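PDB 3D72: vivid PAS protein VVD from Neurospora crassa, which binds flavin-adenine dinucleotide and acts as a blue-light LOV photoreceptor, probably linked to circadian signalling, forming a rapidly exchanging dimer when activated by light. Local coordinates for residues Cys41-Gln45 with Lys46-Ile50; Lys90-Ser94 with Asn95-Thr99. The protein carries 1 engineered substitution. All blocks are in the same frame, centred on the assembly; numbering follows the deposited sequence.

Contact 1: Cys41-Gln45 with Lys46-Ile50; sequences CDLKQ and KDTPI. With FAD (flavin-adenine dinucleotide), chain C.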
loop_
_atom_site.group_PDB
_atom_site.type_symbol
_atom_site.label_atom_id
_atom_site.label_comp_id
_atom_site.label_asym_id
_atom_site.label_seq_id
_atom_site.Cartn_x
_atom_site.Cartn_y
_atom_site.Cartn_z
ATOM N N CYS A 41 -11.280 8.543 -9.079
ATOM C CA CYS A 41 -12.014 9.062 -10.228
ATOM C C CYS A 41 -11.328 8.634 -11.511
ATOM O O CYS A 41 -10.098 8.511 -11.560
ATOM C CB CYS A 41 -12.111 10.585 -10.168
ATOM S SG CYS A 41 -13.029 11.185 -8.727
ATOM N N ASP A 42 -12.124 8.415 -12.553
ATOM C CA ASP A 42 -11.591 7.974 -13.839
ATOM C C ASP A 42 -11.313 9.172 -14.750
ATOM O O ASP A 42 -12.228 9.827 -15.236
ATOM C CB ASP A 42 -12.592 7.036 -14.509
ATOM C CG ASP A 42 -11.974 6.234 -15.632
ATOM O OD1 ASP A 42 -11.032 6.740 -16.264
ATOM O OD2 ASP A 42 -12.441 5.105 -15.895
ATOM N N LEU A 43 -10.036 9.455 -14.981
ATOM C CA LEU A 43 -9.653 10.576 -15.821
ATOM C C LEU A 43 -10.044 10.399 -17.276
ATOM O O LEU A 43 -10.140 11.381 -18.017
ATOM C CB LEU A 43 -8.141 10.800 -15.745
ATOM C CG LEU A 43 -7.586 11.196 -14.377
ATOM C CD1 LEU A 43 -6.065 11.181 -14.412
ATOM C CD2 LEU A 43 -8.107 12.568 -13.999
ATOM N N LYS A 44 -10.276 9.153 -17.676
ATOM C CA LYS A 44 -10.616 8.839 -19.056
ATOM C C LYS A 44 -12.084 8.639 -19.381
ATOM O O LYS A 44 -12.421 8.149 -20.466
ATOM C CB LYS A 44 -9.801 7.628 -19.512
ATOM C CG LYS A 44 -8.454 7.994 -20.128
ATOM C CD LYS A 44 -7.729 9.076 -19.344
ATOM C CE LYS A 44 -6.461 9.517 -20.063
ATOM N NZ LYS A 44 -5.743 10.583 -19.313
ATOM N N GLN A 45 -12.964 8.990 -18.451
ATOM C CA GLN A 45 -14.392 8.903 -18.725
ATOM C C GLN A 45 -14.940 10.313 -18.630
ATOM O O GLN A 45 -14.346 11.173 -17.985
ATOM C CB GLN A 45 -15.112 7.971 -17.748
ATOM C CG GLN A 45 -14.891 6.494 -18.061
ATOM C CD GLN A 45 -15.855 5.585 -17.329
ATOM O OE1 GLN A 45 -17.044 5.519 -17.660
ATOM N NE2 GLN A 45 -15.352 4.882 -16.319
ATOM N N LYS A 46 -16.073 10.550 -19.273
ATOM C CA LYS A 46 -16.670 11.875 -19.286
ATOM C C LYS A 46 -16.860 12.512 -17.921
ATOM O O LYS A 46 -17.528 11.964 -17.057
ATOM C CB LYS A 46 -18.018 11.836 -20.004
ATOM C CG LYS A 46 -18.843 13.079 -19.794
ATOM C CD LYS A 46 -19.169 13.748 -21.098
ATOM C CE LYS A 46 -20.419 14.586 -20.948
ATOM N NZ LYS A 46 -21.576 13.712 -20.592
ATOM N N ASP A 47 -16.260 13.688 -17.765
ATOM C CA ASP A 47 -16.330 14.497 -16.555
ATOM C C ASP A 47 -15.729 13.882 -15.298
ATOM O O ASP A 47 -16.247 14.080 -14.201
ATOM C CB ASP A 47 -17.775 14.927 -16.294
ATOM C CG ASP A 47 -17.866 16.236 -15.514
ATOM O OD1 ASP A 47 -16.873 17.006 -15.514
ATOM O OD2 ASP A 47 -18.934 16.502 -14.922
ATOM N N THR A 48 -14.634 13.145 -15.477
ATOM C CA THR A 48 -13.881 12.534 -14.378
ATOM C C THR A 48 -14.756 12.011 -13.238
ATOM O O THR A 48 -14.695 12.500 -12.100
ATOM C CB THR A 48 -12.873 13.573 -13.822
ATOM O OG1 THR A 48 -12.280 14.283 -14.926
ATOM C CG2 THR A 48 -11.790 12.894 -13.020
ATOM N N PRO A 49 -15.571 10.987 -13.516
ATOM C CA PRO A 49 -16.462 10.410 -12.509
ATOM C C PRO A 49 -15.840 9.575 -11.392
ATOM O O PRO A 49 -14.818 8.921 -11.587
ATOM C CB PRO A 49 -17.412 9.575 -13.356
ATOM C CG PRO A 49 -16.506 9.040 -14.413
ATOM C CD PRO A 49 -15.689 10.263 -14.799
ATOM N N ILE A 50 -16.482 9.604 -10.228
ATOM C CA ILE A 50 -16.061 8.800 -9.095
ATOM C C ILE A 50 -16.400 7.357 -9.449
ATOM O O ILE A 50 -17.540 7.053 -9.801
ATOM C CB ILE A 50 -16.845 9.173 -7.813
ATOM C CG1 ILE A 50 -16.520 10.612 -7.399
ATOM C CG2 ILE A 50 -16.522 8.201 -6.702
ATOM C CD1 ILE A 50 -17.439 11.154 -6.321
HETATM P PA FAD C . -15.220 24.317 -13.344
HETATM O O1A FAD C . -16.608 23.788 -13.249
HETATM O O2A FAD C . -14.695 24.630 -14.694
HETATM O O5B FAD C . -15.120 25.594 -12.407
HETATM C C5B FAD C . -13.926 26.390 -12.264
HETATM C C4B FAD C . -14.308 27.658 -11.507
HETATM O O4B FAD C . -13.124 28.472 -11.432
HETATM C C3B FAD C . -15.417 28.509 -12.161
HETATM O O3B FAD C . -16.498 28.807 -11.315
HETATM C C2B FAD C . -14.713 29.757 -12.680
HETATM O O2B FAD C . -15.400 30.978 -12.586
HETATM C C1B FAD C . -13.354 29.779 -11.974
HETATM N N9A FAD C . -12.231 30.056 -12.849
HETATM C C8A FAD C . -11.817 29.339 -13.937
HETATM N N7A FAD C . -10.769 29.839 -14.549
HETATM C C5A FAD C . -10.487 30.985 -13.824
HETATM C C6A FAD C . -9.457 31.980 -13.969
HETATM N N6A FAD C . -8.556 31.923 -14.955
HETATM N N1A FAD C . -9.430 33.013 -13.078
HETATM C C2A FAD C . -10.363 33.043 -12.088
HETATM N N3A FAD C . -11.365 32.165 -11.848
HETATM C C4A FAD C . -11.361 31.132 -12.798
HETATM N N1 FAD C . -14.154 18.667 -5.061
HETATM C C2 FAD C . -14.769 18.902 -3.874
HETATM O O2 FAD C . -15.399 19.951 -3.646
HETATM N N3 FAD C . -14.684 17.944 -2.851
HETATM C C4 FAD C . -14.023 16.718 -2.955
HETATM O O4 FAD C . -13.998 15.937 -1.977
HETATM C C4X FAD C . -13.376 16.488 -4.187
HETATM N N5 FAD C . -12.697 15.270 -4.377
HETATM C C5X FAD C . -12.078 15.062 -5.597
HETATM C C6 FAD C . -11.383 13.832 -5.811
HETATM C C7 FAD C . -10.776 13.543 -7.010
HETATM C C7M FAD C . -10.037 12.203 -7.125
HETATM C C8 FAD C . -10.868 14.448 -8.096
HETATM C C8M FAD C . -10.244 14.179 -9.451
HETATM C C9 FAD C . -11.558 15.699 -7.902
HETATM C C9A FAD C . -12.173 16.021 -6.679
HETATM N N10 FAD C . -12.871 17.274 -6.440
HETATM C C10 FAD C . -13.497 17.469 -5.229
HETATM C "C1'" FAD C . -12.953 18.353 -7.463
HETATM C "C2'" FAD C . -14.028 18.347 -8.521
HETATM O "O2'" FAD C . -14.261 16.994 -8.930
HETATM C "C3'" FAD C . -13.553 19.273 -9.666
HETATM O "O3'" FAD C . -12.334 18.752 -10.196
HETATM C "C4'" FAD C . -13.301 20.743 -9.190
HETATM O "O4'" FAD C . -14.529 21.316 -8.780
HETATM C "C5'" FAD C . -12.658 21.623 -10.274
HETATM O "O5'" FAD C . -13.084 21.238 -11.591
HETATM P P FAD C . -14.455 21.721 -12.229
HETATM O O1P FAD C . -14.700 20.835 -13.369
HETATM O O2P FAD C . -15.522 21.769 -11.199
HETATM O O3P FAD C . -14.226 23.212 -12.776
HETATM O O HOH W 1 -12.370 13.214 -18.112
#
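Cys41 and Ile50 face each other as an antiparallel non-hydrogen-bonded pair. Cys41 SG rests on Ile50 CG1 at 3.8 Å. The same sulfur touches methyl carbon C7M of FAD at 3.5 Å, which places Cys41 in the flavin pocket. Cys41 CB lies 3.7 Å from Thr48 CG2. That methyl also meets Leu43 CD2, and the Leu43 and Thr48 side chains run alongside each other. Asp42 N donates to Pro49 O at 2.9 Å. Thr48 N donates to Gln45 O at 3.2 Å. A type I turn, Asp42 to Gln45, runs straight into a type II turn, Gln45 to Thr48. Together they join strands 38-42 and 50-53, the first two strands of the antiparallel PAS sheet. A water donates to both Leu43 O and Gln45 O inside the loop. The Asp42 carboxylate braces the first turn. With CG anti to the backbone N (chi1 -164°), the carboxylate lies where OD1 can accept from Lys44 N at 2.9 Å, an Asx turn. Gln45 NE2 reaches Asp42 OD2 from above the carboxylate plane, at 3.0 Å and nearly straight (172°). Asp42 OD1 also forms a salt bridge with Arg141. Replacing Asp42 with an alanine would probably leave Arg141 without this carboxylate and the Gln45 amide less firmly held. Gln45 OE1 accepts from Leu4 N. Asp47 OD2 forms a salt bridge with Arg74, itself a hydrogen-bonding partner of FAD.

Contact 2: Lys90-Ser94 with Asn95-Thr99; sequences KYVDS and NTINT. With FAD (flavin-adenine dinucleotide), chain C.
Val92 and Ile97 form the tight side of this helix start. Their side chains cross at about a right angle. Val92 CG1 and Ile97 CD1 are 3.5 Å apart, closer than usual van der Waals contact. Ile97 CG1 is anti to its carbonyl carbon (chi1 -59°) and lies toward Val92, while the CG2 branch meets FAD. Ile97 CG2 comes to 3.3 Å from C5B of the adenosine ribose. The exposed side holds the carboxylate of Asp93, the N-cap. Its OD1 accepts from Thr96 N at 3.0 Å, from above the carboxylate plane. CG anti to the backbone N (chi1 -175°) brings the carboxylate to the first helical turn. Its negative charge would probably suit the N-terminal end of the helix. The backbone bonds of the helix begin here: Asp93 O accepts from Ile97 N at 3.2 Å, and Ser94 O from Asn98 N at 2.9 Å. Further along, Asn95 O is gripped by Thr99 N and Thr99 OG1 from opposite faces of its plane. Ile97 also touches Gln77 and Arg89 in the preceding loops. Thr99 of helix 94-106, the long helix of the PAS fold, touches Val110 and Val112 of strand 110-117, and Val92, just before the helix, touches Val114 of the same strand.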
loop_
_atom_site.group_PDB
_atom_site.type_symbol
_atom_site.label_atom_id
_atom_site.label_comp_id
_atom_site.label_asym_id
_atom_site.label_seq_id
_atom_site.Cartn_x
_atom_site.Cartn_y
_atom_site.Cartn_z
ATOM N N LYS A 90 -21.613 29.491 -5.620
ATOM C CA LYS A 90 -21.963 30.594 -4.833
ATOM C C LYS A 90 -21.512 30.477 -3.380
ATOM O O LYS A 90 -21.784 31.354 -2.586
ATOM C CB LYS A 90 -23.442 30.904 -5.053
ATOM C CG LYS A 90 -24.490 30.120 -4.309
ATOM C CD LYS A 90 -25.526 29.536 -5.282
ATOM C CE LYS A 90 -25.737 30.378 -6.537
ATOM N NZ LYS A 90 -26.642 29.691 -7.494
ATOM N N TYR A 91 -20.797 29.408 -3.047
ATOM C CA TYR A 91 -20.285 29.194 -1.682
ATOM C C TYR A 91 -18.817 28.798 -1.698
ATOM O O TYR A 91 -18.201 28.602 -0.641
ATOM C CB TYR A 91 -21.092 28.102 -0.997
ATOM C CG TYR A 91 -22.547 28.429 -0.932
ATOM C CD1 TYR A 91 -22.975 29.603 -0.315
ATOM C CD2 TYR A 91 -23.500 27.585 -1.490
ATOM C CE1 TYR A 91 -24.324 29.933 -0.254
ATOM C CE2 TYR A 91 -24.854 27.903 -1.432
ATOM C CZ TYR A 91 -25.259 29.078 -0.814
ATOM O OH TYR A 91 -26.593 29.398 -0.749
ATOM N N VAL A 92 -18.276 28.665 -2.875
ATOM C CA VAL A 92 -16.895 28.260 -2.990
ATOM C C VAL A 92 -16.009 29.241 -3.701
ATOM O O VAL A 92 -16.381 29.846 -4.706
ATOM C CB VAL A 92 -16.800 26.907 -3.678
ATOM C CG1 VAL A 92 -15.356 26.489 -3.796
ATOM C CG2 VAL A 92 -17.592 25.883 -2.884
ATOM N N ASP A 93 -14.810 29.395 -3.139
ATOM C CA ASP A 93 -13.817 30.279 -3.682
ATOM C C ASP A 93 -13.516 29.856 -5.115
ATOM O O ASP A 93 -13.089 28.728 -5.364
ATOM C CB ASP A 93 -12.556 30.177 -2.830
ATOM C CG ASP A 93 -11.501 31.161 -3.250
ATOM O OD1 ASP A 93 -11.036 31.069 -4.400
ATOM O OD2 ASP A 93 -11.144 32.033 -2.428
ATOM N N SER A 94 -13.743 30.764 -6.060
ATOM C CA SER A 94 -13.495 30.464 -7.461
ATOM C C SER A 94 -12.041 30.123 -7.757
ATOM O O SER A 94 -11.763 29.240 -8.566
ATOM C CB SER A 94 -13.941 31.632 -8.343
ATOM O OG SER A 94 -15.353 31.675 -8.448
ATOM N N ASN A 95 -11.112 30.816 -7.109
ATOM C CA ASN A 95 -9.699 30.541 -7.337
ATOM C C ASN A 95 -9.365 29.124 -6.890
ATOM O O ASN A 95 -8.537 28.449 -7.493
ATOM C CB ASN A 95 -8.820 31.528 -6.572
ATOM C CG ASN A 95 -7.341 31.288 -6.812
ATOM O OD1 ASN A 95 -6.852 31.432 -7.933
ATOM N ND2 ASN A 95 -6.624 30.910 -5.758
ATOM N N THR A 96 -10.014 28.683 -5.822
ATOM C CA THR A 96 -9.780 27.343 -5.304
ATOM C C THR A 96 -10.234 26.305 -6.321
ATOM O O THR A 96 -9.536 25.318 -6.569
ATOM C CB THR A 96 -10.541 27.134 -3.978
ATOM O OG1 THR A 96 -9.998 28.001 -2.976
ATOM C CG2 THR A 96 -10.440 25.686 -3.498
ATOM N N ILE A 97 -11.390 26.541 -6.925
ATOM C CA ILE A 97 -11.901 25.606 -7.921
ATOM C C ILE A 97 -11.017 25.594 -9.153
ATOM O O ILE A 97 -10.742 24.526 -9.707
ATOM C CB ILE A 97 -13.351 25.953 -8.311
ATOM C CG1 ILE A 97 -14.225 25.901 -7.061
ATOM C CG2 ILE A 97 -13.873 24.938 -9.322
ATOM C CD1 ILE A 97 -15.665 26.298 -7.268
ATOM N N ASN A 98 -10.549 26.747 -9.555
ATOM C CA ASN A 98 -9.690 26.802 -10.728
ATOM C C ASN A 98 -8.368 26.089 -10.445
ATOM O O ASN A 98 -7.816 25.423 -11.319
ATOM C CB ASN A 98 -9.436 28.244 -11.147
ATOM C CG ASN A 98 -8.662 28.331 -12.430
ATOM O OD1 ASN A 98 -9.055 27.760 -13.450
ATOM N ND2 ASN A 98 -7.543 29.038 -12.390
ATOM N N THR A 99 -7.876 26.218 -9.215
ATOM C CA THR A 99 -6.634 25.562 -8.823
ATOM C C THR A 99 -6.771 24.044 -8.960
ATOM O O THR A 99 -5.882 23.374 -9.476
ATOM C CB THR A 99 -6.246 25.912 -7.375
ATOM O OG1 THR A 99 -5.833 27.280 -7.317
ATOM C CG2 THR A 99 -5.111 25.019 -6.888
HETATM P PA FAD C . -15.220 24.317 -13.344
HETATM O O1A FAD C . -16.608 23.788 -13.249
HETATM O O2A FAD C . -14.695 24.630 -14.694
HETATM O O5B FAD C . -15.120 25.594 -12.407
HETATM C C5B FAD C . -13.926 26.390 -12.264
HETATM C C4B FAD C . -14.308 27.658 -11.507
HETATM O O4B FAD C . -13.124 28.472 -11.432
HETATM C C3B FAD C . -15.417 28.509 -12.161
HETATM O O3B FAD C . -16.498 28.807 -11.315
HETATM C C2B FAD C . -14.713 29.757 -12.680
HETATM O O2B FAD C . -15.400 30.978 -12.586
HETATM C C1B FAD C . -13.354 29.779 -11.974
HETATM N N9A FAD C . -12.231 30.056 -12.849
HETATM C C8A FAD C . -11.817 29.339 -13.937
HETATM N N7A FAD C . -10.769 29.839 -14.549
HETATM C C5A FAD C . -10.487 30.985 -13.824
HETATM C C6A FAD C . -9.457 31.980 -13.969
HETATM N N6A FAD C . -8.556 31.923 -14.955
HETATM N N1A FAD C . -9.430 33.013 -13.078
HETATM C C2A FAD C . -10.363 33.043 -12.088
HETATM N N3A FAD C . -11.365 32.165 -11.848
HETATM C C4A FAD C . -11.361 31.132 -12.798
HETATM N N1 FAD C . -14.154 18.667 -5.061
HETATM C C2 FAD C . -14.769 18.902 -3.874
HETATM O O2 FAD C . -15.399 19.951 -3.646
HETATM N N3 FAD C . -14.684 17.944 -2.851
HETATM C C4 FAD C . -14.023 16.718 -2.955
HETATM O O4 FAD C . -13.998 15.937 -1.977
HETATM C C4X FAD C . -13.376 16.488 -4.187
HETATM N N5 FAD C . -12.697 15.270 -4.377
HETATM C C5X FAD C . -12.078 15.062 -5.597
HETATM C C6 FAD C . -11.383 13.832 -5.811
HETATM C C7 FAD C . -10.776 13.543 -7.010
HETATM C C7M FAD C . -10.037 12.203 -7.125
HETATM C C8 FAD C . -10.868 14.448 -8.096
HETATM C C8M FAD C . -10.244 14.179 -9.451
HETATM C C9 FAD C . -11.558 15.699 -7.902
HETATM C C9A FAD C . -12.173 16.021 -6.679
HETATM N N10 FAD C . -12.871 17.274 -6.440
HETATM C C10 FAD C . -13.497 17.469 -5.229
HETATM C "C1'" FAD C . -12.953 18.353 -7.463
HETATM C "C2'" FAD C . -14.028 18.347 -8.521
HETATM O "O2'" FAD C . -14.261 16.994 -8.930
HETATM C "C3'" FAD C . -13.553 19.273 -9.666
HETATM O "O3'" FAD C . -12.334 18.752 -10.196
HETATM C "C4'" FAD C . -13.301 20.743 -9.190
HETATM O "O4'" FAD C . -14.529 21.316 -8.780
HETATM C "C5'" FAD C . -12.658 21.623 -10.274
HETATM O "O5'" FAD C . -13.084 21.238 -11.591
HETATM P P FAD C . -14.455 21.721 -12.229
HETATM O O1P FAD C . -14.700 20.835 -13.369
HETATM O O2P FAD C . -15.522 21.769 -11.199
HETATM O O3P FAD C . -14.226 23.212 -12.776
#

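Overall arrangement
Both contacts touch the same FAD, at different ends of it. Contact 1 meets the dimethyl edge of the flavin through Cys41. Contact 2 meets the adenosine part through the start of helix 94-106. Their centres are about 20 Å apart, and their nearest atoms about 11 Å, so they do not touch directly. In the sheet they also belong to different margins. Contact 1 leads into strand 50-53, while contact 2 packs on strand 110-117, and these are the two outermost strands within this chain. Asn72, Arg74, Gln77, Lys86, Arg89 and Asn116 also hydrogen-bond FAD. Some of these partners touch contact 1 and others contact 2, so the cofactor's surroundings link both.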